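Formate dehydrogenase (Staphylococcus aureus, PDB 6TTB) probably catalyses the NAD-dependent oxidation of formate to carbon dioxide, with NAD bound in the crystal as cofactor. Local coordinates at residues 85-90 with 98-103. Numbering follows the deposited sequence.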
loop_
_atom_site.group_PDB
_atom_site.type_symbol
_atom_site.label_atom_id
_atom_site.label_comp_id
_atom_site.label_asym_id
_atom_site.label_seq_id
_atom_site.Cartn_x
_atom_site.Cartn_y
_atom_site.Cartn_z
ATOM N N PRO A 85 -26.457 -13.470 -33.599
ATOM C CA PRO A 85 -26.895 -13.468 -35.002
ATOM C C PRO A 85 -26.842 -12.118 -35.676
ATOM O O PRO A 85 -26.911 -12.054 -36.910
ATOM C CB PRO A 85 -28.351 -13.936 -34.951
ATOM C CG PRO A 85 -28.356 -14.847 -33.748
ATOM C CD PRO A 85 -27.431 -14.179 -32.736
ATOM N N ASP A 86 -26.756 -11.034 -34.875
ATOM C CA ASP A 86 -27.017 -9.724 -35.449
ATOM C C ASP A 86 -26.171 -8.626 -34.815
ATOM O O ASP A 86 -25.998 -7.569 -35.393
ATOM C CB ASP A 86 -28.507 -9.415 -35.572
ATOM C CG ASP A 86 -29.337 -9.907 -34.396
ATOM O OD1 ASP A 86 -28.722 -10.442 -33.435
ATOM O OD2 ASP A 86 -30.593 -9.694 -34.415
ATOM N N MET A 87 -25.527 -8.908 -33.712
ATOM C CA MET A 87 -24.688 -7.849 -33.193
ATOM C C MET A 87 -23.660 -7.416 -34.250
ATOM O O MET A 87 -23.056 -8.243 -34.917
ATOM C CB MET A 87 -24.012 -8.272 -31.901
ATOM C CG MET A 87 -22.964 -9.280 -32.078
ATOM S SD MET A 87 -22.272 -9.800 -30.454
ATOM C CE MET A 87 -20.741 -10.473 -31.081
ATOM N N ASP A 88 -23.499 -6.095 -34.407
ATOM C CA ASP A 88 -22.535 -5.501 -35.337
ATOM C C ASP A 88 -21.219 -5.222 -34.601
ATOM O O ASP A 88 -20.137 -5.246 -35.189
ATOM C CB ASP A 88 -23.048 -4.167 -35.853
ATOM C CG ASP A 88 -24.030 -4.300 -36.990
ATOM O OD1 ASP A 88 -25.268 -4.443 -36.716
ATOM O OD2 ASP A 88 -23.575 -4.221 -38.121
ATOM N N VAL A 89 -21.335 -4.937 -33.306
ATOM C CA VAL A 89 -20.209 -4.509 -32.495
ATOM C C VAL A 89 -20.457 -4.984 -31.073
ATOM O O VAL A 89 -21.543 -4.760 -30.505
ATOM C CB VAL A 89 -20.041 -2.972 -32.502
ATOM C CG1 VAL A 89 -18.992 -2.556 -31.494
ATOM C CG2 VAL A 89 -19.734 -2.400 -33.889
ATOM N N ILE A 90 -19.456 -5.645 -30.496
ATOM C CA ILE A 90 -19.565 -6.043 -29.110
ATOM C C ILE A 90 -18.635 -5.146 -28.275
ATOM O O ILE A 90 -17.581 -4.654 -28.769
ATOM C CB ILE A 90 -19.211 -7.520 -28.957
ATOM C CG1 ILE A 90 -19.382 -8.003 -27.514
ATOM C CG2 ILE A 90 -17.798 -7.805 -29.508
ATOM C CD1 ILE A 90 -20.836 -8.247 -27.116
ATOM N N ALA A 98 -17.034 -9.983 -21.760
ATOM C CA ALA A 98 -17.784 -10.845 -22.636
ATOM C C ALA A 98 -16.791 -11.603 -23.508
ATOM O O ALA A 98 -16.145 -10.995 -24.380
ATOM C CB ALA A 98 -18.713 -9.999 -23.460
ATOM N N TYR A 99 -16.623 -12.914 -23.209
ATOM C CA TYR A 99 -15.673 -13.749 -23.927
ATOM C C TYR A 99 -16.128 -13.956 -25.366
ATOM O O TYR A 99 -17.254 -14.388 -25.621
ATOM C CB TYR A 99 -15.426 -15.056 -23.198
ATOM C CG TYR A 99 -14.482 -14.911 -22.029
ATOM C CD1 TYR A 99 -13.095 -14.734 -22.215
ATOM C CD2 TYR A 99 -14.972 -14.911 -20.718
ATOM C CE1 TYR A 99 -12.240 -14.547 -21.127
ATOM C CE2 TYR A 99 -14.121 -14.782 -19.618
ATOM C CZ TYR A 99 -12.754 -14.583 -19.819
ATOM O OH TYR A 99 -11.942 -14.436 -18.714
ATOM N N MET A 100 -15.230 -13.613 -26.305
ATOM C CA MET A 100 -15.474 -13.858 -27.711
ATOM C C MET A 100 -14.617 -15.040 -28.182
ATOM O O MET A 100 -13.556 -14.864 -28.758
ATOM C CB MET A 100 -15.187 -12.607 -28.512
ATOM C CG MET A 100 -16.247 -11.508 -28.268
ATOM S SD MET A 100 -18.052 -12.057 -28.329
ATOM C CE MET A 100 -18.169 -12.673 -30.004
ATOM N N THR A 101 -15.083 -16.252 -27.859
ATOM C CA THR A 101 -14.465 -17.486 -28.284
ATOM C C THR A 101 -14.687 -17.670 -29.793
ATOM O O THR A 101 -15.524 -17.020 -30.408
ATOM C CB THR A 101 -15.063 -18.662 -27.508
ATOM O OG1 THR A 101 -16.458 -18.711 -27.834
ATOM C CG2 THR A 101 -14.895 -18.557 -26.010
ATOM N N ARG A 102 -13.904 -18.549 -30.401
ATOM C CA ARG A 102 -14.184 -18.937 -31.761
ATOM C C ARG A 102 -15.632 -19.356 -31.849
ATOM O O ARG A 102 -16.316 -18.969 -32.758
ATOM C CB ARG A 102 -13.334 -20.146 -32.123
ATOM C CG ARG A 102 -13.356 -20.508 -33.595
ATOM C CD ARG A 102 -12.306 -21.579 -33.635
ATOM N NE ARG A 102 -10.976 -21.009 -33.810
ATOM C CZ ARG A 102 -10.550 -20.482 -34.956
ATOM N NH1 ARG A 102 -9.294 -20.067 -35.097
ATOM N NH2 ARG A 102 -11.378 -20.445 -35.983
ATOM N N GLU A 103 -16.074 -20.191 -30.904
ATOM C CA GLU A 103 -17.427 -20.742 -30.924
ATOM C C GLU A 103 -18.384 -19.588 -31.156
ATOM O O GLU A 103 -19.062 -19.551 -32.171
ATOM C CB GLU A 103 -17.741 -21.558 -29.655
#
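Met100 meets Met87 and Ile90 in a small buried apolar contact. No hydrogen bond crosses between 85-90 and 98-103.

Met100 can be followed outward from its backbone. CB of Met100 points toward 85-90 but stays 5.6 Å from CG2 of Ile90, too far to touch. CG of Met100 is the first atom to make contact, lying 4.2 Å from CG2 of Ile90. The chain then bends at both following bonds (chi2 -47°, chi3 -60°), which turns the thioether away from a straight path. SD of Met100 comes to 4.2 Å from CE of Met87. Met100 SD lies 4.4 Å from CG1 of Ile90. The terminal CE of Met100 meets CE of Met87 at 3.6 Å, so the two methionines touch tip to tip.

Met87 makes its approach differently. Its chain is extended beyond CG and brings its terminal CE to Met100. SD of Met87 remains 5.0 Å from CE of Met100, so the methyl group carries the contact. Ile90 meets the Met100 side chain nearer its root, CG2 against CG.

Further apolar side chains pack on these three residues. Val36 of strand 34-38 touches both Met87 and Ile90, Leu111 packs on Met87, and Val124 packs on Met100. Thr101 follows as the N-cap of helix 102-106, its OG1 bonding to the N of Arg104. The contact thus ties strand 89-92 to the lead-in of that helix, within the beta-alpha-beta unit that continues into strand 113-116. Strand 89-92 is the central strand of the five-stranded parallel sheet, flanked by strands 34-38 and 113-116.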